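Enoyl-CoA hydratase (Thermus thermophilus, PDB 1WZ8) probably catalyses the reversible hydration of 2-enoyl-CoA thioesters to 3-hydroxyacyl-CoA, as a hexameric member of the crotonase family. Local coordinates at residues Leu86-Val97 / Phe232-Phe243. Numbering follows the deposited sequence.
Sequences LLRVFWEARDLV and FELSLALEFLGF
Phe90 and Phe240 form a T-shaped pair across two roughly antiparallel helices, whose axes pass 10.7 Å apart. The edge of the Phe90 ring is turned to the face of Phe240, with the planes at 83°. Phe90 is a knob in a hole made by Glu233, Leu236, Ala237 and Phe240. Its CG is anti to the backbone N (chi1 175°), which carries the ring across to the other helix. Leu236 CD2 lies over one face of that ring in a CH-pi contact, 4.0 Å from its centroid and offset toward the rim. The other methyl, Leu236 CD1, meets Ala93 CB at 3.8 Å.

Phe240 reaches close to the backbone of helix 83-102. Its CE2 is 3.2 Å from Leu86 O, which sits at the ring edge and also accepts the helical bond from Phe90 N. Leu86 runs past Phe240 in the opposite direction, with its CD1 3.4 Å from Phe240 CD2. Met79 of helix 73-81 also touches Leu86 and Phe240.

One turn before Leu236 on its helix, Glu233 meets Arg94. Arg94 is extended from CG to NE, and its NE gives a hydrogen bond to Glu233 OE2 at 2.7 Å, although the position of OE2 is less certain. This bond is part of a salt bridge. The guanidinium and carboxylate planes are 66° apart, so the groups do not pair flat. Glu233 OE1 accepts from His219 and His223 of a neighbouring subunit. An alanine in place of Glu233 would probably leave Arg94 NE without its carboxylate mate and take one acceptor from both histidines. The chemistry thus changes along the interface, from packed aromatic and aliphatic groups to a buried carboxylate that ties the helix pair to a neighbouring subunit of the hexamer.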
# COMPACT_ATOMS: atom_id res chain seq x y z
N LEU A 86 -7.44 13.84 26.76
CA LEU A 86 -7.74 12.83 25.76
C LEU A 86 -6.70 12.81 24.64
O LEU A 86 -6.19 11.75 24.28
CB LEU A 86 -9.13 13.08 25.16
CG LEU A 86 -9.63 12.00 24.20
CD1 LEU A 86 -9.81 10.70 24.96
CD2 LEU A 86 -10.95 12.43 23.56
N LEU A 87 -6.38 13.98 24.09
CA LEU A 87 -5.41 14.02 23.00
C LEU A 87 -3.97 13.77 23.44
O LEU A 87 -3.16 13.29 22.65
CB LEU A 87 -5.52 15.34 22.24
CG LEU A 87 -6.60 15.37 21.14
CD1 LEU A 87 -6.22 14.37 20.05
CD2 LEU A 87 -7.98 15.02 21.72
N ARG A 88 -3.64 14.11 24.68
CA ARG A 88 -2.29 13.85 25.10
C ARG A 88 -2.10 12.35 25.22
O ARG A 88 -1.09 11.79 24.82
CB ARG A 88 -2.07 14.52 26.45
CG ARG A 88 -0.78 14.06 27.13
CD ARG A 88 -0.84 14.23 28.65
NE ARG A 88 -1.32 12.99 29.28
CZ ARG A 88 -2.26 13.12 30.24
NH1 ARG A 88 -2.72 14.31 30.57
NH2 ARG A 88 -2.73 12.03 30.85
N VAL A 89 -3.11 11.66 25.74
CA VAL A 89 -3.06 10.20 25.84
C VAL A 89 -3.13 9.56 24.45
O VAL A 89 -2.58 8.48 24.24
CB VAL A 89 -4.22 9.68 26.73
CG1 VAL A 89 -4.23 8.15 26.75
CG2 VAL A 89 -4.05 10.20 28.14
N PHE A 90 -3.77 10.24 23.50
CA PHE A 90 -3.86 9.72 22.14
C PHE A 90 -2.45 9.46 21.62
O PHE A 90 -2.13 8.37 21.15
CB PHE A 90 -4.56 10.72 21.22
CG PHE A 90 -4.57 10.30 19.77
CD1 PHE A 90 -5.52 9.40 19.30
CD2 PHE A 90 -3.62 10.80 18.89
CE1 PHE A 90 -5.52 9.00 17.96
CE2 PHE A 90 -3.61 10.40 17.56
CZ PHE A 90 -4.56 9.50 17.09
N TRP A 91 -1.60 10.48 21.70
CA TRP A 91 -0.23 10.34 21.23
C TRP A 91 0.60 9.39 22.09
O TRP A 91 1.52 8.74 21.59
CB TRP A 91 0.42 11.72 21.13
CG TRP A 91 -0.25 12.54 20.07
CD1 TRP A 91 -1.07 13.62 20.27
CD2 TRP A 91 -0.23 12.30 18.66
NE1 TRP A 91 -1.56 14.07 19.06
CE2 TRP A 91 -1.07 13.27 18.06
CE3 TRP A 91 0.40 11.36 17.85
CZ2 TRP A 91 -1.27 13.33 16.68
CZ3 TRP A 91 0.19 11.41 16.47
CH2 TRP A 91 -0.64 12.39 15.90
N GLU A 92 0.27 9.28 23.37
CA GLU A 92 0.98 8.35 24.26
C GLU A 92 0.67 6.92 23.84
O GLU A 92 1.56 6.06 23.78
CB GLU A 92 0.54 8.56 25.71
CG GLU A 92 1.13 9.78 26.37
CD GLU A 92 0.56 10.01 27.76
OE1 GLU A 92 0.05 9.04 28.36
OE2 GLU A 92 0.65 11.15 28.26
N ALA A 93 -0.61 6.65 23.57
CA ALA A 93 -1.05 5.32 23.16
C ALA A 93 -0.36 4.93 21.87
O ALA A 93 0.08 3.80 21.68
CB ALA A 93 -2.56 5.31 22.97
N ARG A 94 -0.26 5.89 20.95
CA ARG A 94 0.39 5.63 19.68
C ARG A 94 1.86 5.27 19.91
O ARG A 94 2.38 4.35 19.28
CB ARG A 94 0.29 6.87 18.77
CG ARG A 94 1.10 6.80 17.48
CD ARG A 94 0.83 8.03 16.62
NE ARG A 94 1.64 8.09 15.40
CZ ARG A 94 2.92 8.43 15.37
NH1 ARG A 94 3.56 8.76 16.49
NH2 ARG A 94 3.56 8.47 14.21
N ASP A 95 2.51 5.99 20.82
CA ASP A 95 3.92 5.74 21.11
C ASP A 95 4.18 4.48 21.94
O ASP A 95 5.27 3.91 21.89
CB ASP A 95 4.55 6.95 21.81
CG ASP A 95 4.76 8.12 20.86
OD1 ASP A 95 5.09 7.89 19.69
OD2 ASP A 95 4.59 9.28 21.30
N LEU A 96 3.18 4.05 22.70
CA LEU A 96 3.33 2.85 23.52
C LEU A 96 3.58 1.66 22.60
O LEU A 96 4.24 0.70 23.00
CB LEU A 96 2.07 2.61 24.36
CG LEU A 96 2.15 1.46 25.37
CD1 LEU A 96 3.23 1.75 26.41
CD2 LEU A 96 0.80 1.30 26.05
N VAL A 97 3.06 1.74 21.38
CA VAL A 97 3.23 0.67 20.40
C VAL A 97 4.40 0.94 19.45
O VAL A 97 5.24 0.06 19.21
CB VAL A 97 1.93 0.47 19.58
CG1 VAL A 97 2.15 -0.54 18.46
CG2 VAL A 97 0.81 -0.00 20.50
N PHE A 232 -4.01 1.62 11.93
CA PHE A 232 -3.89 1.62 13.38
C PHE A 232 -4.37 2.94 13.98
O PHE A 232 -5.22 2.96 14.86
CB PHE A 232 -2.44 1.35 13.79
CG PHE A 232 -2.15 1.62 15.24
CD1 PHE A 232 -2.98 1.13 16.24
CD2 PHE A 232 -1.03 2.36 15.60
CE1 PHE A 232 -2.70 1.37 17.58
CE2 PHE A 232 -0.74 2.61 16.95
CZ PHE A 232 -1.58 2.11 17.94
N GLU A 233 -3.82 4.04 13.49
CA GLU A 233 -4.20 5.35 14.02
C GLU A 233 -5.67 5.66 13.85
O GLU A 233 -6.27 6.34 14.69
CB GLU A 233 -3.31 6.42 13.40
CG GLU A 233 -1.89 6.36 13.96
CD GLU A 233 -0.94 7.29 13.25
OE1 GLU A 233 -1.41 8.28 12.65
OE2 GLU A 233 0.28 7.03 13.30
N LEU A 234 -6.27 5.18 12.76
CA LEU A 234 -7.69 5.40 12.55
C LEU A 234 -8.46 4.65 13.64
O LEU A 234 -9.42 5.17 14.21
CB LEU A 234 -8.13 4.88 11.17
CG LEU A 234 -9.64 4.74 10.99
CD1 LEU A 234 -10.33 6.11 11.10
CD2 LEU A 234 -9.94 4.11 9.64
N SER A 235 -8.03 3.43 13.95
CA SER A 235 -8.74 2.67 14.98
C SER A 235 -8.59 3.35 16.34
O SER A 235 -9.51 3.34 17.15
CB SER A 235 -8.22 1.22 15.07
OG SER A 235 -6.94 1.16 15.66
N LEU A 236 -7.42 3.94 16.57
CA LEU A 236 -7.15 4.64 17.83
C LEU A 236 -8.04 5.88 17.91
O LEU A 236 -8.64 6.18 18.95
CB LEU A 236 -5.68 5.04 17.91
CG LEU A 236 -5.15 5.68 19.20
CD1 LEU A 236 -5.31 4.73 20.37
CD2 LEU A 236 -3.68 6.05 19.02
N ALA A 237 -8.13 6.61 16.80
CA ALA A 237 -8.96 7.82 16.75
C ALA A 237 -10.43 7.48 16.96
O ALA A 237 -11.14 8.19 17.68
CB ALA A 237 -8.76 8.54 15.41
N LEU A 238 -10.90 6.40 16.33
CA LEU A 238 -12.29 6.00 16.49
C LEU A 238 -12.55 5.62 17.94
O LEU A 238 -13.61 5.92 18.49
CB LEU A 238 -12.64 4.82 15.57
CG LEU A 238 -12.75 5.18 14.09
CD1 LEU A 238 -12.95 3.91 13.27
CD2 LEU A 238 -13.92 6.15 13.87
N GLU A 239 -11.58 4.97 18.57
CA GLU A 239 -11.73 4.59 19.98
C GLU A 239 -11.89 5.83 20.84
O GLU A 239 -12.77 5.91 21.69
CB GLU A 239 -10.51 3.81 20.47
CG GLU A 239 -10.63 3.40 21.93
CD GLU A 239 -9.32 2.95 22.55
OE1 GLU A 239 -8.46 2.42 21.81
OE2 GLU A 239 -9.16 3.10 23.78
N PHE A 240 -11.02 6.81 20.61
CA PHE A 240 -11.07 8.04 21.40
C PHE A 240 -12.33 8.86 21.12
O PHE A 240 -12.80 9.61 21.98
CB PHE A 240 -9.79 8.85 21.19
CG PHE A 240 -8.61 8.33 21.98
CD1 PHE A 240 -8.34 6.97 22.02
CD2 PHE A 240 -7.80 9.20 22.70
CE1 PHE A 240 -7.27 6.47 22.78
CE2 PHE A 240 -6.73 8.72 23.46
CZ PHE A 240 -6.47 7.35 23.50
N LEU A 241 -12.90 8.72 19.93
CA LEU A 241 -14.13 9.44 19.64
C LEU A 241 -15.23 8.83 20.51
O LEU A 241 -16.20 9.49 20.87
CB LEU A 241 -14.51 9.31 18.16
CG LEU A 241 -13.85 10.35 17.25
CD1 LEU A 241 -14.03 9.94 15.79
CD2 LEU A 241 -14.49 11.72 17.51
N GLY A 242 -15.05 7.56 20.86
CA GLY A 242 -16.03 6.87 21.68
C GLY A 242 -16.01 7.28 23.15
O GLY A 242 -16.93 6.94 23.90
N PHE A 243 -14.98 8.01 23.57
CA PHE A 243 -14.90 8.44 24.96
C PHE A 243 -15.97 9.43 25.37
O PHE A 243 -16.22 9.64 26.56
CB PHE A 243 -13.50 8.99 25.27
CG PHE A 243 -12.54 7.95 25.77
CD1 PHE A 243 -12.20 6.86 24.98
CD2 PHE A 243 -12.03 8.04 27.07
CE1 PHE A 243 -11.36 5.86 25.47
CE2 PHE A 243 -11.18 7.04 27.56
CZ PHE A 243 -10.85 5.95 26.76